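Local coordinates for protein TqaA (Penicillium aethiopicum, PDB 5EGF) that probably releases a nonribosomal peptide by macrocyclization, through the C-terminal condensation-type domain of a much longer multidomain synthetase, at residues D237-A242 / S301-F306; A284-A289 / A468-F473; S341-V346 / T478-D483. The protein carries 2 engineered substitutions. One frame throughout, in Å; residues are numbered along the deposited sequence.

Contact 1: residues D237-A242 / S301-F306; sequences DGAKMA and SRDVVF. With EDO (1,2-ethanediol), chain Y.
A single water is gripped from both segments: it accepts from A242 N (3.1 Å) and from V305 N (3.0 Å), and donates a weak third bond to K240 O. It stands between the loop 237-242 and the strand beginning at D303, and no direct hydrogen bond joins the two segments, so this water is their polar joint. Beside it the contact is apolar. V305 CG1 is anti to the backbone N (chi1 -176°), which turns CG2 to meet A239 CB at 3.6 Å, while V305 CB faces CB of the selenomethionine M241 at 4.1 Å. The M241 side chain runs extended through chi1 and chi2 and bends at chi3 (67°): CG passes V305 O at 3.5 Å, and SE runs on to a bound 1,2-ethanediol, approaching EDO O1 at 3.3 Å. The diol, probably from the crystallisation liquor, also donates a weak bond from EDO O2 to A242 O and is hydrogen-bonded to S385 N.

D303 N donates to S301 OG (3.1 Å, N-H...O angle 159°), an ST turn just before the strand. The D303 carboxylate has its stronger partners elsewhere: OD2 forms a salt bridge with R334 and OD1 a hydrogen bond with T336, both on strand 329-336. The closest atom to OD2 on the loop is A239 CA, at 3.9 Å. V304 points away from the loop and packs on A292 and L295 of helix 283-299. R302 reaches G238 O of a second subunit. With 248 Å² buried in all, the loop is joined to this sheet of the condensation domain through one water and the A239 and M241 contacts on V305, with no direct hydrogen bond across it; the water satisfies the V305 and A242 amides.

Contact 2: residues A284-A289 / A468-F473; sequences ATLVKA and AIITKF
I470 reaches across from helix 456-475 to L286 and V287 on helix 283-299, and its atoms can be taken in order. CB lies 3.9 Å from L286 CD2. A chi1 of -73° sets CG1 beside the backbone N and leaves CG2 anti to it, where CG2 presses on that same methyl at 3.4 Å, tighter than usual van der Waals contact. CG1 also borders L286 CD2, and the extended chi2 then carries CD1 past it to V287 CG2, 3.9 Å away. The leucine methyl is thus held against three carbons of one side chain, while V287 takes the tip. Cutting I470 back to an alanine would probably open a gap at L286 CD2 and leave V287 CG2 without its partner, CD1, from helix 456-475.

One turn on, F473 brings the edge of its ring to the other helix: CE2 is 3.7 Å from A289 C, which lies near the ring plane, and 3.9 Å from A289 CB. I469 CG2 rests on one ring face. The short helical segments come within 9.2 Å of each other in an oblique crossing at 124° between their N-to-C directions, where L286, V287 and A289 meet I470 and F473. V287 continues onto V388 of strand 386-390, whereas A289 and F473 both pack against helix 346-358, so three helices and an inner strand of the six-stranded sheet meet here.

Contact 3: residues S341-V346 / T478-D483; sequences STDWTV and TARLLD
T345 and R480 form a single antiparallel beta bridge, a non-hydrogen-bonded pair with CA atoms 4.3 Å apart, which ties the loop entering helix 346-358 to the tail after helix 456-475. Two backbone bonds flank the pair: V346 N donates to A479 O at 2.9 Å (N-H...O angle 155°) and L481 N to W344 O at 3.1 Å (150°). T345 is also the N-cap of helix 346-358; its side chain caps a backbone N just ahead while D348 OD2 receives T345 N, consistent with a capping box.

The solvent side is looser. D343 and R480, both exposed, form a salt bridge from OD1 to NH1, but NH1 is modelled too close to the carboxylate, so its exact place is doubtful. The pairing of opposite charges at the surface is a safer reading than its geometry.

The tight part is the bridge backbone together with the buried V346, which F473 of the neighbouring helix also covers. L481 flanks it, its side chain crossing that of V346 at about a right angle: CD2 touches W344 CB at 3.9 Å and sits near the plane of the indole at its edge, while CD1 meets V346 CG2 at 4.1 Å. That valine methyl also borders A479 CB. The indole itself turns away from the tail, packing on F337 and P338 and meeting the ring of H352. L481 is the centre of an inverse gamma turn, a sharp bend that sends the tail onward to D483. At the bridge, the T345 chi1 of 56° puts OG1 between the backbone N and the carbonyl carbon and CG2 beside the N, where CG2 rests 3.4 Å from T478 O. A479 O is engaged twice: besides the bond from V346 N, it receives a CA-H...O contact from T345 CA at 3.2 Å.

The three contacts share one half of the domain; contact 2 lies between the others and touches both. Contacts 1 and 2 have centres about 19 Å apart and meet where F306 CZ packs on K288 O at 3.6 Å. Contacts 2 and 3 are nearer, centres about 14 Å apart, and touch through F473 CG and V346 CG1 at 3.8 Å. Contacts 1 and 3 stay separate, with nearest atoms about 7 Å apart. Contact 2 is also the one near the phosphopantetheine site, unoccupied in this chain: the L286 side chain is about 7 Å from that of T282, and that of V287 about 10 Å from that of N392. Contacts 1 and 3 lie away from the site.

Contact 1: residues D237-A242 / S301-F306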
# COMPACT_ATOMS: atom_id res chain seq x y z
N ASP C 237 24.56 -12.71 -41.77
CA ASP C 237 25.99 -12.48 -41.81
C ASP C 237 26.30 -11.00 -41.51
O ASP C 237 25.87 -10.11 -42.24
CB ASP C 237 26.54 -12.89 -43.18
CG ASP C 237 28.05 -12.80 -43.27
OD1 ASP C 237 28.74 -13.39 -42.42
OD2 ASP C 237 28.54 -12.13 -44.21
N GLY C 238 27.02 -10.76 -40.41
CA GLY C 238 27.29 -9.41 -39.93
C GLY C 238 26.36 -8.89 -38.83
O GLY C 238 26.72 -7.99 -38.09
N ALA C 239 25.16 -9.45 -38.72
CA ALA C 239 24.13 -8.88 -37.87
C ALA C 239 24.38 -9.05 -36.38
O ALA C 239 24.81 -10.12 -35.94
CB ALA C 239 22.76 -9.45 -38.23
N LYS C 240 24.10 -8.01 -35.60
CA LYS C 240 23.97 -8.17 -34.14
C LYS C 240 22.53 -7.85 -33.73
O LYS C 240 21.99 -6.79 -34.05
CB LYS C 240 24.95 -7.29 -33.38
CG LYS C 240 26.38 -7.32 -33.91
CD LYS C 240 27.32 -6.62 -32.95
CE LYS C 240 27.19 -7.22 -31.56
NZ LYS C 240 28.45 -7.10 -30.79
N MSE C 241 21.88 -8.79 -33.06
CA MSE C 241 20.55 -8.53 -32.55
C MSE C 241 20.63 -7.89 -31.17
O MSE C 241 21.30 -8.43 -30.28
CB MSE C 241 19.73 -9.79 -32.48
CG MSE C 241 18.30 -9.50 -32.10
SE MSE C 241 17.18 -11.06 -32.40
CE MSE C 241 17.96 -12.22 -31.01
N ALA C 242 19.99 -6.74 -31.00
CA ALA C 242 20.00 -6.06 -29.70
C ALA C 242 19.35 -6.88 -28.58
O ALA C 242 18.53 -7.75 -28.84
CB ALA C 242 19.36 -4.67 -29.80
N SER C 301 21.54 2.39 -34.28
CA SER C 301 22.07 1.35 -35.14
C SER C 301 21.54 1.47 -36.56
O SER C 301 20.42 1.89 -36.78
CB SER C 301 21.70 -0.01 -34.56
OG SER C 301 22.08 -1.06 -35.41
N ARG C 302 22.33 1.08 -37.55
CA ARG C 302 21.87 1.15 -38.92
C ARG C 302 21.62 -0.25 -39.44
O ARG C 302 21.49 -0.48 -40.64
CB ARG C 302 22.87 1.89 -39.81
CG ARG C 302 22.37 3.26 -40.26
CD ARG C 302 23.37 3.93 -41.21
NE ARG C 302 24.64 4.14 -40.53
CZ ARG C 302 25.00 5.27 -39.92
NH1 ARG C 302 24.20 6.33 -39.93
NH2 ARG C 302 26.17 5.33 -39.32
N ASP C 303 21.54 -1.19 -38.51
CA ASP C 303 21.39 -2.57 -38.87
C ASP C 303 20.70 -3.29 -37.74
O ASP C 303 21.35 -3.78 -36.81
CB ASP C 303 22.76 -3.20 -39.16
CG ASP C 303 22.65 -4.64 -39.57
OD1 ASP C 303 21.56 -5.05 -40.01
OD2 ASP C 303 23.66 -5.37 -39.47
N VAL C 304 19.38 -3.35 -37.81
CA VAL C 304 18.60 -3.89 -36.72
C VAL C 304 18.06 -5.26 -37.07
O VAL C 304 17.69 -5.52 -38.21
CB VAL C 304 17.45 -2.96 -36.35
CG1 VAL C 304 18.01 -1.63 -35.85
CG2 VAL C 304 16.50 -2.77 -37.55
N VAL C 305 18.04 -6.15 -36.09
CA VAL C 305 17.36 -7.42 -36.25
C VAL C 305 16.26 -7.51 -35.19
O VAL C 305 16.49 -7.15 -34.04
CB VAL C 305 18.34 -8.60 -36.12
CG1 VAL C 305 17.63 -9.92 -36.39
CG2 VAL C 305 19.53 -8.41 -37.06
N PHE C 306 15.08 -7.97 -35.58
CA PHE C 306 14.03 -8.21 -34.60
C PHE C 306 13.10 -9.35 -35.04
O PHE C 306 13.20 -9.84 -36.18
CB PHE C 306 13.25 -6.91 -34.28
CG PHE C 306 12.58 -6.30 -35.48
CD1 PHE C 306 13.29 -5.45 -36.32
CD2 PHE C 306 11.25 -6.60 -35.77
CE1 PHE C 306 12.69 -4.91 -37.44
CE2 PHE C 306 10.64 -6.06 -36.88
CZ PHE C 306 11.36 -5.22 -37.72
C1 EDO Y . 14.31 -8.89 -31.31
O1 EDO Y . 14.80 -9.92 -30.45
C2 EDO Y . 14.63 -7.52 -30.72
O2 EDO Y . 16.04 -7.37 -30.53
O HOH W 1 19.14 -5.05 -33.47

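Contact 2: residues A284-A289 / A468-F473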
# COMPACT_ATOMS: atom_id res chain seq x y z
N ALA C 284 1.81 -4.98 -43.99
CA ALA C 284 2.71 -5.61 -43.03
C ALA C 284 4.10 -5.02 -43.19
O ALA C 284 4.82 -4.82 -42.20
CB ALA C 284 2.75 -7.10 -43.25
N THR C 285 4.50 -4.73 -44.42
CA THR C 285 5.81 -4.17 -44.67
C THR C 285 5.89 -2.80 -44.02
O THR C 285 6.90 -2.44 -43.39
CB THR C 285 6.08 -4.01 -46.19
OG1 THR C 285 6.40 -5.29 -46.75
CG2 THR C 285 7.22 -3.07 -46.41
N LEU C 286 4.82 -2.04 -44.18
CA LEU C 286 4.78 -0.69 -43.67
C LEU C 286 4.90 -0.71 -42.14
O LEU C 286 5.63 0.11 -41.54
CB LEU C 286 3.49 -0.06 -44.16
CG LEU C 286 3.27 1.44 -44.09
CD1 LEU C 286 1.85 1.69 -44.53
CD2 LEU C 286 3.47 1.88 -42.66
N VAL C 287 4.22 -1.66 -41.49
CA VAL C 287 4.36 -1.82 -40.04
C VAL C 287 5.80 -2.19 -39.63
O VAL C 287 6.33 -1.69 -38.64
CB VAL C 287 3.42 -2.89 -39.51
CG1 VAL C 287 3.73 -3.17 -38.06
CG2 VAL C 287 1.97 -2.44 -39.69
N LYS C 288 6.41 -3.08 -40.40
CA LYS C 288 7.73 -3.59 -40.04
C LYS C 288 8.82 -2.57 -40.31
O LYS C 288 9.79 -2.49 -39.56
CB LYS C 288 7.96 -4.96 -40.70
CG LYS C 288 6.99 -6.00 -40.10
CD LYS C 288 6.83 -7.26 -40.96
CE LYS C 288 5.93 -8.27 -40.20
NZ LYS C 288 5.68 -9.53 -40.98
N ALA C 289 8.64 -1.76 -41.35
CA ALA C 289 9.56 -0.66 -41.62
C ALA C 289 9.49 0.42 -40.55
O ALA C 289 10.50 1.07 -40.25
CB ALA C 289 9.27 -0.05 -42.97
N ALA C 468 2.44 6.80 -35.11
CA ALA C 468 2.91 8.01 -35.75
C ALA C 468 3.85 7.74 -36.92
O ALA C 468 3.71 8.32 -38.01
CB ALA C 468 3.61 8.88 -34.73
N ILE C 469 4.86 6.89 -36.70
CA ILE C 469 5.81 6.59 -37.78
C ILE C 469 5.04 6.04 -38.97
O ILE C 469 5.25 6.46 -40.11
CB ILE C 469 6.89 5.59 -37.35
CG1 ILE C 469 7.55 6.05 -36.06
CG2 ILE C 469 7.94 5.45 -38.48
CD1 ILE C 469 8.59 5.12 -35.56
N ILE C 470 4.14 5.10 -38.72
CA ILE C 470 3.37 4.48 -39.79
C ILE C 470 2.60 5.52 -40.60
O ILE C 470 2.89 5.75 -41.78
CB ILE C 470 2.41 3.41 -39.22
CG1 ILE C 470 3.20 2.19 -38.80
CG2 ILE C 470 1.32 3.02 -40.23
CD1 ILE C 470 2.32 1.14 -38.13
N THR C 471 1.61 6.16 -39.97
CA THR C 471 0.91 7.28 -40.59
C THR C 471 1.86 8.26 -41.31
O THR C 471 1.58 8.70 -42.42
CB THR C 471 0.01 8.02 -39.57
OG1 THR C 471 -1.25 7.35 -39.47
CG2 THR C 471 -0.27 9.43 -40.06
N LYS C 472 2.99 8.60 -40.69
CA LYS C 472 3.90 9.54 -41.33
C LYS C 472 4.50 9.01 -42.65
O LYS C 472 4.68 9.79 -43.61
CB LYS C 472 4.99 10.03 -40.37
CG LYS C 472 5.58 11.36 -40.84
CD LYS C 472 6.67 11.92 -39.93
CE LYS C 472 7.36 13.15 -40.56
NZ LYS C 472 8.27 13.89 -39.62
N PHE C 473 4.78 7.70 -42.69
CA PHE C 473 5.23 6.97 -43.89
C PHE C 473 4.17 6.98 -45.01
O PHE C 473 4.49 7.23 -46.18
CB PHE C 473 5.52 5.50 -43.52
CG PHE C 473 6.87 5.25 -42.89
CD1 PHE C 473 7.71 6.30 -42.51
CD2 PHE C 473 7.31 3.95 -42.68
CE1 PHE C 473 8.96 6.04 -41.93
CE2 PHE C 473 8.55 3.68 -42.10
CZ PHE C 473 9.38 4.73 -41.73

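Contact 3: residues S341-V346 / T478-D483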
# COMPACT_ATOMS: atom_id res chain seq x y z
N SER C 341 24.70 9.30 -46.86
CA SER C 341 25.06 9.79 -48.19
C SER C 341 24.22 9.13 -49.27
O SER C 341 23.94 9.74 -50.31
CB SER C 341 26.54 9.55 -48.48
OG SER C 341 26.77 8.21 -48.89
N THR C 342 23.83 7.88 -49.03
CA THR C 342 22.92 7.15 -49.92
C THR C 342 21.53 7.82 -50.04
O THR C 342 20.79 7.57 -50.99
CB THR C 342 22.76 5.68 -49.46
OG1 THR C 342 24.04 5.02 -49.51
CG2 THR C 342 21.76 4.94 -50.34
N ASP C 343 21.18 8.66 -49.06
CA ASP C 343 19.96 9.50 -49.12
C ASP C 343 18.65 8.75 -49.31
O ASP C 343 17.83 9.15 -50.14
CB ASP C 343 20.09 10.52 -50.25
CG ASP C 343 20.54 11.86 -49.75
OD1 ASP C 343 21.36 11.90 -48.80
OD2 ASP C 343 20.07 12.88 -50.30
N TRP C 344 18.44 7.71 -48.53
CA TRP C 344 17.22 6.90 -48.62
C TRP C 344 15.89 7.65 -48.45
O TRP C 344 15.78 8.59 -47.64
CB TRP C 344 17.28 5.79 -47.59
CG TRP C 344 17.63 4.46 -48.17
CD1 TRP C 344 18.20 4.20 -49.39
CD2 TRP C 344 17.41 3.18 -47.55
NE1 TRP C 344 18.35 2.84 -49.56
CE2 TRP C 344 17.88 2.19 -48.45
CE3 TRP C 344 16.87 2.77 -46.32
CZ2 TRP C 344 17.82 0.83 -48.16
CZ3 TRP C 344 16.81 1.43 -46.03
CH2 TRP C 344 17.28 0.47 -46.95
N THR C 345 14.89 7.23 -49.22
CA THR C 345 13.52 7.73 -49.04
C THR C 345 12.75 6.73 -48.21
O THR C 345 13.16 5.58 -48.06
CB THR C 345 12.75 7.86 -50.37
OG1 THR C 345 12.74 6.60 -51.06
CG2 THR C 345 13.36 8.93 -51.25
N VAL C 346 11.60 7.17 -47.69
CA VAL C 346 10.71 6.23 -47.05
C VAL C 346 10.57 5.04 -47.98
O VAL C 346 10.70 3.89 -47.57
CB VAL C 346 9.34 6.88 -46.73
CG1 VAL C 346 8.31 5.84 -46.38
CG2 VAL C 346 9.48 7.89 -45.61
N THR C 478 7.75 9.54 -50.22
CA THR C 478 8.94 9.98 -50.95
C THR C 478 9.85 10.85 -50.08
O THR C 478 10.94 11.25 -50.50
CB THR C 478 8.58 10.75 -52.24
OG1 THR C 478 8.10 12.06 -51.91
CG2 THR C 478 7.52 10.01 -53.06
N ALA C 479 9.41 11.14 -48.87
CA ALA C 479 10.21 11.93 -47.94
C ALA C 479 11.57 11.30 -47.78
O ALA C 479 11.72 10.08 -47.90
CB ALA C 479 9.52 12.02 -46.61
N ARG C 480 12.58 12.11 -47.50
CA ARG C 480 13.88 11.56 -47.14
C ARG C 480 13.84 11.15 -45.68
O ARG C 480 12.97 11.61 -44.93
CB ARG C 480 15.01 12.56 -47.37
CG ARG C 480 15.18 12.98 -48.82
CD ARG C 480 16.61 13.42 -49.12
NE ARG C 480 17.15 14.31 -48.08
CZ ARG C 480 18.25 14.05 -47.37
NH1 ARG C 480 18.94 12.93 -47.59
NH2 ARG C 480 18.66 14.91 -46.45
N LEU C 481 14.75 10.28 -45.27
CA LEU C 481 14.82 9.89 -43.87
C LEU C 481 15.44 11.02 -43.05
O LEU C 481 16.53 10.89 -42.49
CB LEU C 481 15.57 8.58 -43.70
CG LEU C 481 14.69 7.33 -43.64
CD1 LEU C 481 13.37 7.52 -44.37
CD2 LEU C 481 15.44 6.11 -44.17
N LEU C 482 14.73 12.14 -43.03
CA LEU C 482 14.99 13.28 -42.16
C LEU C 482 13.69 13.54 -41.40
O LEU C 482 13.30 14.69 -41.15
CB LEU C 482 15.41 14.50 -42.97
CG LEU C 482 14.86 14.59 -44.40
CD1 LEU C 482 13.43 15.12 -44.41
CD2 LEU C 482 15.75 15.45 -45.26
N ASP C 483 13.02 12.45 -41.04
CA ASP C 483 11.76 12.50 -40.32
C ASP C 483 11.92 13.01 -38.88
O ASP C 483 12.99 12.92 -38.27
CB ASP C 483 11.08 11.14 -40.35
CG ASP C 483 10.78 10.69 -41.75
OD1 ASP C 483 10.85 11.53 -42.66
OD2 ASP C 483 10.48 9.50 -41.94